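Local coordinates for protein translation initiation factor eIF2B subunit gamma (Schizosaccharomyces pombe, PDB 5B04) that serves as a subunit of the eIF2B complex, which catalyses the exchange of GDP for GTP on the gamma subunit of eIF2, at residues 86-97 / 112-122; 166-177 / 314-325. The protein carries 3 engineered substitutions. All coordinates share one frame; numbering follows the deposited sequence.

How the interactions relate
Both interactions are parallel strand pairings in one mixed sheet of the nucleotidyltransferase-like domain, yet they share no strand: their centres lie 25 Å apart and their nearest atoms about 16 Å. Interaction 1 joins neighbours in sequence, strands 87-92 and 113-117, across a beta-alpha-beta crossover, whereas interaction 2 joins segments 137 residues apart at their closest ends, setting strand 315-319 beside strand 170-176. Each is partly buried, but 12 of 21 touching residues are buried in interaction 2 against 7 of 20 in interaction 1. Side-chain chemistry differs accordingly: sulfur and aliphatic packing beside a more exposed polar face in 86-97/112-122, and a lysine-bridged carboxylate pair plus a serine-asparagine cluster in 166-177/314-325.

Interaction 1 (86-97 / 112-122); sequences TSAILICMEEAE and MRIHVEAPTIL
R113 N donates to T86 O at 2.8 Å and begins a ladder of six backbone hydrogen bonds. R113, H115 and E117 use both N and O, reaching T86 O, A88, L90 and C92 N in turn. The axes of strands 87-92 and 113-117 approach to 4.7 Å with their directions 27° apart, the parallel pairing of a beta-alpha-beta unit completed by helix 97-105.

Apolar contacts fill the face carrying A88, L90, I114 and V116. The bent chain of M112 brings CE to 3.7 Å from A88 CB, and I114 CG2 lies 4.0 Å from L90 CB; helices 74-82 and 97-105 pack over this side. C92 has its SG between backbone N and carbonyl carbon (chi1 69°), which aims the sulfur at A118 CB, 3.7 Å away. On the opposite face L122, in the turn after strand 113-117, crosses I91 at about a right angle, CD1 to CG2 3.6 Å, while M93, folded back at chi2 (-57°), sets SD beside L122 CB; A131 of helix 128-134 touches both I91 and L122.

Polar groups are engaged mostly through their carbon parts. S87 CB sits over one face of the R113 guanidinium, offset toward its rim and 3.8 Å from CZ. The E97 carboxylate carbon CD rests on A118 CB at 3.5 Å. E94 and T120 run side by side, and T120 OG1 gives E94 OE2 a weak hydrogen bond.

With the directional bonding almost wholly in the backbone, the side chains add mainly nonpolar packing: apolar beneath helices 74-82 and 97-105, and more polar on the face of S87, R113, H115 and E117.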
loop_
_atom_site.group_PDB
_atom_site.type_symbol
_atom_site.label_atom_id
_atom_site.label_comp_id
_atom_site.label_asym_id
_atom_site.label_seq_id
_atom_site.Cartn_x
_atom_site.Cartn_y
_atom_site.Cartn_z
ATOM N N THR E 86 38.600 31.032 34.288
ATOM C CA THR E 86 39.491 32.133 33.941
ATOM C C THR E 86 40.074 32.782 35.191
ATOM O O THR E 86 41.029 33.555 35.113
ATOM C CB THR E 86 38.764 33.201 33.104
ATOM O OG1 THR E 86 37.528 33.547 33.740
ATOM C CG2 THR E 86 38.477 32.674 31.708
ATOM N N SER E 87 39.496 32.461 36.344
ATOM C CA SER E 87 39.966 33.002 37.614
ATOM C C SER E 87 39.705 32.026 38.755
ATOM O O SER E 87 38.692 31.327 38.766
ATOM C CB SER E 87 39.293 34.344 37.908
ATOM O OG SER E 87 37.915 34.174 38.184
ATOM N N ALA E 88 40.624 31.984 39.713
ATOM C CA ALA E 88 40.492 31.085 40.853
ATOM C C ALA E 88 40.992 31.729 42.141
ATOM O O ALA E 88 41.887 32.574 42.120
ATOM C CB ALA E 88 41.240 29.786 40.588
ATOM N N ILE E 89 40.401 31.326 43.260
ATOM C CA ILE E 89 40.834 31.784 44.574
ATOM C C ILE E 89 41.857 30.815 45.154
ATOM O O ILE E 89 41.621 29.609 45.201
ATOM C CB ILE E 89 39.649 31.917 45.550
ATOM C CG1 ILE E 89 38.625 32.919 45.016
ATOM C CG2 ILE E 89 40.136 32.332 46.930
ATOM C CD1 ILE E 89 37.403 33.066 45.898
ATOM N N LEU E 90 42.995 31.343 45.593
ATOM C CA LEU E 90 44.048 30.503 46.149
ATOM C C LEU E 90 44.270 30.790 47.629
ATOM O O LEU E 90 44.875 31.798 47.996
ATOM C CB LEU E 90 45.353 30.704 45.378
ATOM C CG LEU E 90 46.559 29.893 45.852
ATOM C CD1 LEU E 90 46.202 28.425 46.025
ATOM C CD2 LEU E 90 47.700 30.047 44.867
ATOM N N ILE E 91 43.774 29.893 48.474
ATOM C CA ILE E 91 43.977 29.994 49.911
ATOM C C ILE E 91 45.310 29.359 50.294
ATOM O O ILE E 91 45.657 28.288 49.794
ATOM C CB ILE E 91 42.843 29.313 50.697
ATOM C CG1 ILE E 91 41.521 30.051 50.492
ATOM C CG2 ILE E 91 43.189 29.252 52.168
ATOM C CD1 ILE E 91 40.319 29.295 51.015
ATOM N N CYS E 92 46.054 30.020 51.174
ATOM C CA CYS E 92 47.327 29.484 51.640
ATOM C C CYS E 92 47.712 30.071 52.993
ATOM O O CYS E 92 46.917 30.756 53.635
ATOM C CB CYS E 92 48.431 29.768 50.618
ATOM S SG CYS E 92 48.886 31.511 50.467
ATOM N N MET E 93 48.939 29.790 53.418
ATOM C CA MET E 93 49.461 30.326 54.668
ATOM C C MET E 93 50.315 31.553 54.382
ATOM O O MET E 93 50.922 31.654 53.315
ATOM C CB MET E 93 50.272 29.262 55.409
ATOM C CG MET E 93 49.545 27.937 55.560
ATOM S SD MET E 93 47.962 28.121 56.401
ATOM C CE MET E 93 47.246 26.498 56.153
ATOM N N GLU E 94 50.356 32.488 55.329
ATOM C CA GLU E 94 51.124 33.718 55.150
ATOM C C GLU E 94 52.596 33.403 54.937
ATOM O O GLU E 94 53.285 34.078 54.173
ATOM C CB GLU E 94 50.978 34.640 56.355
ATOM C CG GLU E 94 49.774 34.379 57.222
ATOM C CD GLU E 94 49.408 35.597 58.032
ATOM O OE1 GLU E 94 49.772 36.719 57.617
ATOM O OE2 GLU E 94 48.816 35.432 59.116
ATOM N N GLU E 95 53.074 32.384 55.643
ATOM C CA GLU E 95 54.414 31.870 55.424
ATOM C C GLU E 95 54.509 31.402 53.980
ATOM O O GLU E 95 53.747 30.532 53.554
ATOM C CB GLU E 95 54.735 30.730 56.394
ATOM C CG GLU E 95 54.648 31.108 57.872
ATOM C CD GLU E 95 53.222 31.167 58.397
ATOM O OE1 GLU E 95 53.045 31.371 59.617
ATOM O OE2 GLU E 95 52.277 31.007 57.594
ATOM N N ALA E 96 55.427 32.009 53.234
ATOM C CA ALA E 96 55.585 31.758 51.803
ATOM C C ALA E 96 54.313 32.092 51.020
ATOM O O ALA E 96 53.988 31.427 50.036
ATOM C CB ALA E 96 56.001 30.311 51.553
ATOM N N GLU E 97 53.594 33.120 51.465
ATOM C CA GLU E 97 52.494 33.668 50.681
ATOM C C GLU E 97 53.073 34.433 49.501
ATOM O O GLU E 97 52.562 34.363 48.383
ATOM C CB GLU E 97 51.606 34.587 51.524
ATOM C CG GLU E 97 50.597 35.385 50.706
ATOM C CD GLU E 97 49.905 36.468 51.512
ATOM O OE1 GLU E 97 50.260 36.652 52.695
ATOM O OE2 GLU E 97 49.008 37.139 50.959
ATOM N N MET E 112 45.494 32.033 33.825
ATOM C CA MET E 112 44.351 32.337 34.682
ATOM C C MET E 112 44.665 33.505 35.608
ATOM O O MET E 112 45.828 33.776 35.907
ATOM C CB MET E 112 43.945 31.119 35.515
ATOM C CG MET E 112 43.290 29.994 34.735
ATOM S SD MET E 112 42.743 28.667 35.830
ATOM C CE MET E 112 41.601 29.550 36.891
ATOM N N ARG E 113 43.624 34.195 36.061
ATOM C CA ARG E 113 43.786 35.245 37.057
ATOM C C ARG E 113 43.740 34.631 38.451
ATOM O O ARG E 113 42.663 34.347 38.978
ATOM C CB ARG E 113 42.706 36.317 36.906
ATOM C CG ARG E 113 42.770 37.415 37.959
ATOM C CD ARG E 113 41.470 37.508 38.742
ATOM N NE ARG E 113 40.368 37.998 37.920
ATOM C CZ ARG E 113 39.105 38.071 38.328
ATOM N NH1 ARG E 113 38.778 37.681 39.553
ATOM N NH2 ARG E 113 38.167 38.533 37.512
ATOM N N ILE E 114 44.911 34.419 39.041
ATOM C CA ILE E 114 44.992 33.771 40.344
ATOM C C ILE E 114 45.041 34.790 41.475
ATOM O O ILE E 114 46.087 35.371 41.763
ATOM C CB ILE E 114 46.221 32.852 40.439
ATOM C CG1 ILE E 114 46.264 31.900 39.242
ATOM C CG2 ILE E 114 46.199 32.072 41.745
ATOM C CD1 ILE E 114 45.031 31.032 39.105
ATOM N N HIS E 115 43.894 34.997 42.112
ATOM C CA HIS E 115 43.785 35.915 43.234
ATOM C C HIS E 115 44.119 35.196 44.539
ATOM O O HIS E 115 43.331 34.392 45.040
ATOM C CB HIS E 115 42.380 36.523 43.280
ATOM C CG HIS E 115 41.980 37.038 44.626
ATOM N ND1 HIS E 115 40.970 36.466 45.368
ATOM C CD2 HIS E 115 42.452 38.070 45.366
ATOM C CE1 HIS E 115 40.834 37.125 46.505
ATOM N NE2 HIS E 115 41.722 38.101 46.529
ATOM N N VAL E 116 45.300 35.486 45.077
ATOM C CA VAL E 116 45.793 34.805 46.270
ATOM C C VAL E 116 45.203 35.400 47.542
ATOM O O VAL E 116 45.098 36.619 47.681
ATOM C CB VAL E 116 47.330 34.869 46.355
ATOM C CG1 VAL E 116 47.846 33.923 47.430
ATOM C CG2 VAL E 116 47.944 34.526 45.012
ATOM N N GLU E 117 44.819 34.529 48.469
ATOM C CA GLU E 117 44.266 34.959 49.745
ATOM C C GLU E 117 44.851 34.127 50.880
ATOM O O GLU E 117 44.586 32.932 50.981
ATOM C CB GLU E 117 42.741 34.843 49.735
ATOM C CG GLU E 117 42.041 35.637 50.828
ATOM C CD GLU E 117 41.603 37.011 50.358
ATOM O OE1 GLU E 117 40.893 37.704 51.117
ATOM O OE2 GLU E 117 41.969 37.398 49.229
ATOM N N ALA E 118 45.655 34.762 51.726
ATOM C CA ALA E 118 46.226 34.082 52.883
ATOM C C ALA E 118 45.742 34.733 54.172
ATOM O O ALA E 118 46.456 35.540 54.767
ATOM C CB ALA E 118 47.744 34.095 52.816
ATOM N N PRO E 119 44.521 34.381 54.604
ATOM C CA PRO E 119 43.904 34.976 55.794
ATOM C C PRO E 119 44.748 34.745 57.042
ATOM O O PRO E 119 45.256 33.641 57.244
ATOM C CB PRO E 119 42.557 34.255 55.895
ATOM C CG PRO E 119 42.738 32.990 55.132
ATOM C CD PRO E 119 43.679 33.323 54.021
ATOM N N THR E 120 44.894 35.781 57.863
ATOM C CA THR E 120 45.770 35.721 59.029
ATOM C C THR E 120 45.297 34.693 60.049
ATOM O O THR E 120 46.064 34.250 60.904
ATOM C CB THR E 120 45.887 37.093 59.718
ATOM O OG1 THR E 120 46.663 36.960 60.917
ATOM C CG2 THR E 120 44.511 37.637 60.068
ATOM N N ILE E 121 44.031 34.309 59.939
ATOM C CA ILE E 121 43.432 33.318 60.820
ATOM C C ILE E 121 44.095 31.944 60.648
ATOM O O ILE E 121 44.013 31.092 61.531
ATOM C CB ILE E 121 41.908 33.209 60.562
ATOM C CG1 ILE E 121 41.276 34.601 60.490
ATOM C CG2 ILE E 121 41.226 32.381 61.642
ATOM C CD1 ILE E 121 41.013 35.099 59.080
ATOM N N LEU E 122 44.774 31.743 59.521
ATOM C CA LEU E 122 45.353 30.439 59.199
ATOM C C LEU E 122 46.754 30.222 59.780
ATOM O O LEU E 122 47.713 30.888 59.390
ATOM C CB LEU E 122 45.351 30.227 57.685
ATOM C CG LEU E 122 43.970 30.172 57.028
ATOM C CD1 LEU E 122 44.064 29.566 55.640
ATOM C CD2 LEU E 122 42.978 29.400 57.889
#

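Interaction 2 (166-177 / 314-325); sequences DNPSALAVYSPV and AKDGIICSRANN
D316, the residue with most surface buried here, directs its carboxylate at that of D166, OD2 to OD2 3.3 Å with the two planes 37° apart. K162 forms salt bridges to both oxygens and so joins the acids. The D316 backbone enters the parallel ladder, its N bonding to A170 O and its O accepting A172 N at 3.0 Å.

I318 follows on the same face. Its CG1 is anti to the backbone N (chi1 172°), which turns CG2 toward V173; the two side chains lie alongside each other, CG2 to CG2 3.6 Å, and L171 CD1 closes in at 4.0 Å from I318 CG2. V159 of helix 156-166 packs on L171 and V173.

S175 anchors the far end. Its OG stands 2.8 Å from N324 O and 2.6 Å from N325 OD1, two acceptors for one proton, and N325 OD1 also accepts a hydrogen bond from S238 of strand 230-245. An alanine in place of N325 would probably leave the S238 hydroxyl without this acceptor and weaken the tie between the 320-325 loop and the sheet.

Lysine-bridged charge and a hydroxyl-amide cluster thus bracket an aliphatic middle, the first tying the start of strand 315-319 to helix 156-166, the second the loop after it to the end of strand 170-176.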
loop_
_atom_site.group_PDB
_atom_site.type_symbol
_atom_site.label_atom_id
_atom_site.label_comp_id
_atom_site.label_asym_id
_atom_site.label_seq_id
_atom_site.Cartn_x
_atom_site.Cartn_y
_atom_site.Cartn_z
ATOM N N ASP E 166 22.949 15.999 37.846
ATOM C CA ASP E 166 22.387 15.396 39.050
ATOM C C ASP E 166 21.847 16.446 40.015
ATOM O O ASP E 166 21.016 16.142 40.872
ATOM C CB ASP E 166 23.436 14.535 39.757
ATOM C CG ASP E 166 24.057 13.500 38.838
ATOM O OD1 ASP E 166 23.459 13.205 37.781
ATOM O OD2 ASP E 166 25.144 12.983 39.171
ATOM N N ASN E 167 22.320 17.678 39.859
ATOM C CA ASN E 167 22.002 18.774 40.775
ATOM C C ASN E 167 22.153 18.402 42.255
ATOM O O ASN E 167 21.227 18.608 43.039
ATOM C CB ASN E 167 20.577 19.273 40.518
ATOM C CG ASN E 167 20.357 20.691 41.011
ATOM O OD1 ASN E 167 21.181 21.575 40.780
ATOM N ND2 ASN E 167 19.242 20.912 41.699
ATOM N N PRO E 168 23.319 17.856 42.647
ATOM C CA PRO E 168 23.443 17.456 44.050
ATOM C C PRO E 168 23.912 18.607 44.926
ATOM O O PRO E 168 24.358 19.632 44.409
ATOM C CB PRO E 168 24.495 16.354 43.993
ATOM C CG PRO E 168 25.411 16.811 42.902
ATOM C CD PRO E 168 24.558 17.569 41.900
ATOM N N SER E 169 23.814 18.437 46.240
ATOM C CA SER E 169 24.333 19.431 47.167
ATOM C C SER E 169 25.853 19.449 47.098
ATOM O O SER E 169 26.485 20.483 47.313
ATOM C CB SER E 169 23.861 19.141 48.590
ATOM O OG SER E 169 22.447 19.085 48.645
ATOM N N ALA E 170 26.431 18.294 46.784
ATOM C CA ALA E 170 27.876 18.161 46.661
ATOM C C ALA E 170 28.255 16.938 45.832
ATOM O O ALA E 170 27.583 15.909 45.881
ATOM C CB ALA E 170 28.517 18.081 48.032
ATOM N N LEU E 171 29.338 17.062 45.074
ATOM C CA LEU E 171 29.873 15.943 44.310
ATOM C C LEU E 171 31.350 15.746 44.631
ATOM O O LEU E 171 32.158 16.660 44.463
ATOM C CB LEU E 171 29.684 16.169 42.810
ATOM C CG LEU E 171 30.374 15.158 41.892
ATOM C CD1 LEU E 171 29.681 13.806 41.947
ATOM C CD2 LEU E 171 30.425 15.679 40.470
ATOM N N ALA E 172 31.696 14.551 45.096
ATOM C CA ALA E 172 33.074 14.245 45.457
ATOM C C ALA E 172 33.658 13.171 44.549
ATOM O O ALA E 172 33.015 12.159 44.274
ATOM C CB ALA E 172 33.155 13.810 46.905
ATOM N N VAL E 173 34.883 13.399 44.088
ATOM C CA VAL E 173 35.554 12.451 43.211
ATOM C C VAL E 173 36.398 11.465 44.009
ATOM O O VAL E 173 37.142 11.853 44.910
ATOM C CB VAL E 173 36.449 13.173 42.185
ATOM C CG1 VAL E 173 37.113 12.170 41.255
ATOM C CG2 VAL E 173 35.634 14.180 41.391
ATOM N N TYR E 174 36.266 10.184 43.679
ATOM C CA TYR E 174 37.092 9.146 44.282
ATOM C C TYR E 174 37.837 8.388 43.190
ATOM O O TYR E 174 37.562 8.570 42.004
ATOM C CB TYR E 174 36.238 8.197 45.122
ATOM C CG TYR E 174 35.649 8.851 46.350
ATOM C CD1 TYR E 174 34.429 9.513 46.291
ATOM C CD2 TYR E 174 36.316 8.815 47.567
ATOM C CE1 TYR E 174 33.888 10.116 47.412
ATOM C CE2 TYR E 174 35.785 9.415 48.692
ATOM C CZ TYR E 174 34.571 10.063 48.610
ATOM O OH TYR E 174 34.038 10.661 49.729
ATOM N N SER E 175 38.780 7.541 43.589
ATOM C CA SER E 175 39.652 6.880 42.626
ATOM C C SER E 175 40.403 5.700 43.236
ATOM O O SER E 175 40.576 5.635 44.452
ATOM C CB SER E 175 40.650 7.889 42.058
ATOM O OG SER E 175 41.436 8.459 43.090
ATOM N N PRO E 176 40.850 4.757 42.388
ATOM C CA PRO E 176 41.697 3.657 42.858
ATOM C C PRO E 176 42.991 4.171 43.478
ATOM O O PRO E 176 43.641 5.042 42.901
ATOM C CB PRO E 176 41.985 2.861 41.580
ATOM C CG PRO E 176 40.861 3.194 40.664
ATOM C CD PRO E 176 40.509 4.618 40.960
ATOM N N VAL E 177 43.353 3.644 44.644
ATOM C CA VAL E 177 44.571 4.066 45.324
ATOM C C VAL E 177 45.802 3.637 44.532
ATOM O O VAL E 177 45.776 2.623 43.833
ATOM C CB VAL E 177 44.657 3.486 46.751
ATOM C CG1 VAL E 177 45.618 4.303 47.602
ATOM C CG2 VAL E 177 43.285 3.463 47.397
ATOM N N ALA E 314 21.410 15.861 48.874
ATOM C CA ALA E 314 21.973 14.697 48.194
ATOM C C ALA E 314 23.446 14.888 47.854
ATOM O O ALA E 314 23.882 15.993 47.532
ATOM C CB ALA E 314 21.183 14.392 46.928
ATOM N N LYS E 315 24.206 13.799 47.920
ATOM C CA LYS E 315 25.617 13.836 47.558
ATOM C C LYS E 315 26.043 12.618 46.767
ATOM O O LYS E 315 25.720 11.483 47.118
ATOM C CB LYS E 315 26.478 13.967 48.800
ATOM C CG LYS E 315 26.586 15.386 49.254
ATOM C CD LYS E 315 26.950 15.433 50.690
ATOM C CE LYS E 315 28.288 14.793 50.919
ATOM N NZ LYS E 315 29.063 15.716 51.758
ATOM N N ASP E 316 26.778 12.868 45.691
ATOM C CA ASP E 316 27.176 11.812 44.777
ATOM C C ASP E 316 28.684 11.640 44.737
ATOM O O ASP E 316 29.440 12.600 44.891
ATOM C CB ASP E 316 26.650 12.104 43.371
ATOM C CG ASP E 316 25.142 11.995 43.277
ATOM O OD1 ASP E 316 24.458 12.232 44.295
ATOM O OD2 ASP E 316 24.638 11.673 42.182
ATOM N N GLY E 317 29.115 10.401 44.535
ATOM C CA GLY E 317 30.515 10.106 44.330
ATOM C C GLY E 317 30.742 9.726 42.883
ATOM O O GLY E 317 29.842 9.211 42.220
ATOM N N ILE E 318 31.940 9.996 42.383
ATOM C CA ILE E 318 32.308 9.582 41.039
ATOM C C ILE E 318 33.701 8.966 41.060
ATOM O O ILE E 318 34.646 9.545 41.595
ATOM C CB ILE E 318 32.249 10.758 40.039
ATOM C CG1 ILE E 318 32.829 10.346 38.684
ATOM C CG2 ILE E 318 32.967 11.975 40.588
ATOM C CD1 ILE E 318 32.827 11.458 37.658
ATOM N N ILE E 319 33.852 7.817 40.429
ATOM C CA ILE E 319 35.093 7.095 40.458
ATOM C C ILE E 319 35.663 7.002 39.075
ATOM O O ILE E 319 34.981 6.643 38.159
ATOM C CB ILE E 319 34.847 5.690 40.976
ATOM C CG1 ILE E 319 34.400 5.755 42.418
ATOM C CG2 ILE E 319 36.108 4.863 40.904
ATOM C CD1 ILE E 319 32.972 5.353 42.633
ATOM N N CYS E 320 36.933 7.317 38.936
ATOM C CA CYS E 320 37.607 7.239 37.655
ATOM C C CYS E 320 38.166 5.864 37.340
ATOM O O CYS E 320 38.019 4.939 38.099
ATOM C CB CYS E 320 38.742 8.232 37.605
ATOM S SG CYS E 320 39.766 8.025 36.131
ATOM N N SER E 321 38.815 5.749 36.190
ATOM C CA SER E 321 39.630 4.584 35.920
ATOM C C SER E 321 41.129 4.877 36.073
ATOM O O SER E 321 41.819 4.180 36.796
ATOM C CB SER E 321 39.336 4.050 34.512
ATOM O OG SER E 321 40.131 2.936 34.131
ATOM N N ARG E 322 41.627 5.929 35.431
ATOM C CA ARG E 322 43.048 6.275 35.536
ATOM C C ARG E 322 43.385 7.722 35.816
ATOM O O ARG E 322 42.560 8.609 35.680
ATOM C CB ARG E 322 43.838 5.662 34.379
ATOM C CG ARG E 322 43.890 4.154 34.374
ATOM C CD ARG E 322 44.732 3.664 33.222
ATOM N NE ARG E 322 44.750 2.217 33.141
ATOM C CZ ARG E 322 45.318 1.535 32.158
ATOM N NH1 ARG E 322 45.944 2.180 31.194
ATOM N NH2 ARG E 322 45.295 0.216 32.166
ATOM N N ALA E 323 44.649 7.926 36.146
ATOM C CA ALA E 323 45.288 9.221 36.244
ATOM C C ALA E 323 44.982 10.224 37.318
ATOM O O ALA E 323 45.648 11.237 37.363
ATOM C CB ALA E 323 45.152 9.868 34.882
ATOM N N ASN E 324 44.022 9.959 38.195
ATOM C CA ASN E 324 43.746 10.927 39.250
ATOM C C ASN E 324 43.823 10.504 40.704
ATOM O O ASN E 324 43.002 9.778 41.218
ATOM C CB ASN E 324 42.510 11.778 38.895
ATOM C CG ASN E 324 41.358 11.637 39.860
ATOM O OD1 ASN E 324 41.499 11.833 41.048
ATOM N ND2 ASN E 324 40.212 11.314 39.340
ATOM N N ASN E 325 44.776 11.113 41.361
ATOM C CA ASN E 325 44.939 11.129 42.816
ATOM C C ASN E 325 45.837 12.282 43.266
ATOM O O ASN E 325 46.076 13.218 42.504
ATOM C CB ASN E 325 45.498 9.796 43.321
ATOM C CG ASN E 325 44.424 8.909 43.932
ATOM O OD1 ASN E 325 43.435 9.402 44.477
ATOM N ND2 ASN E 325 44.612 7.599 43.842
#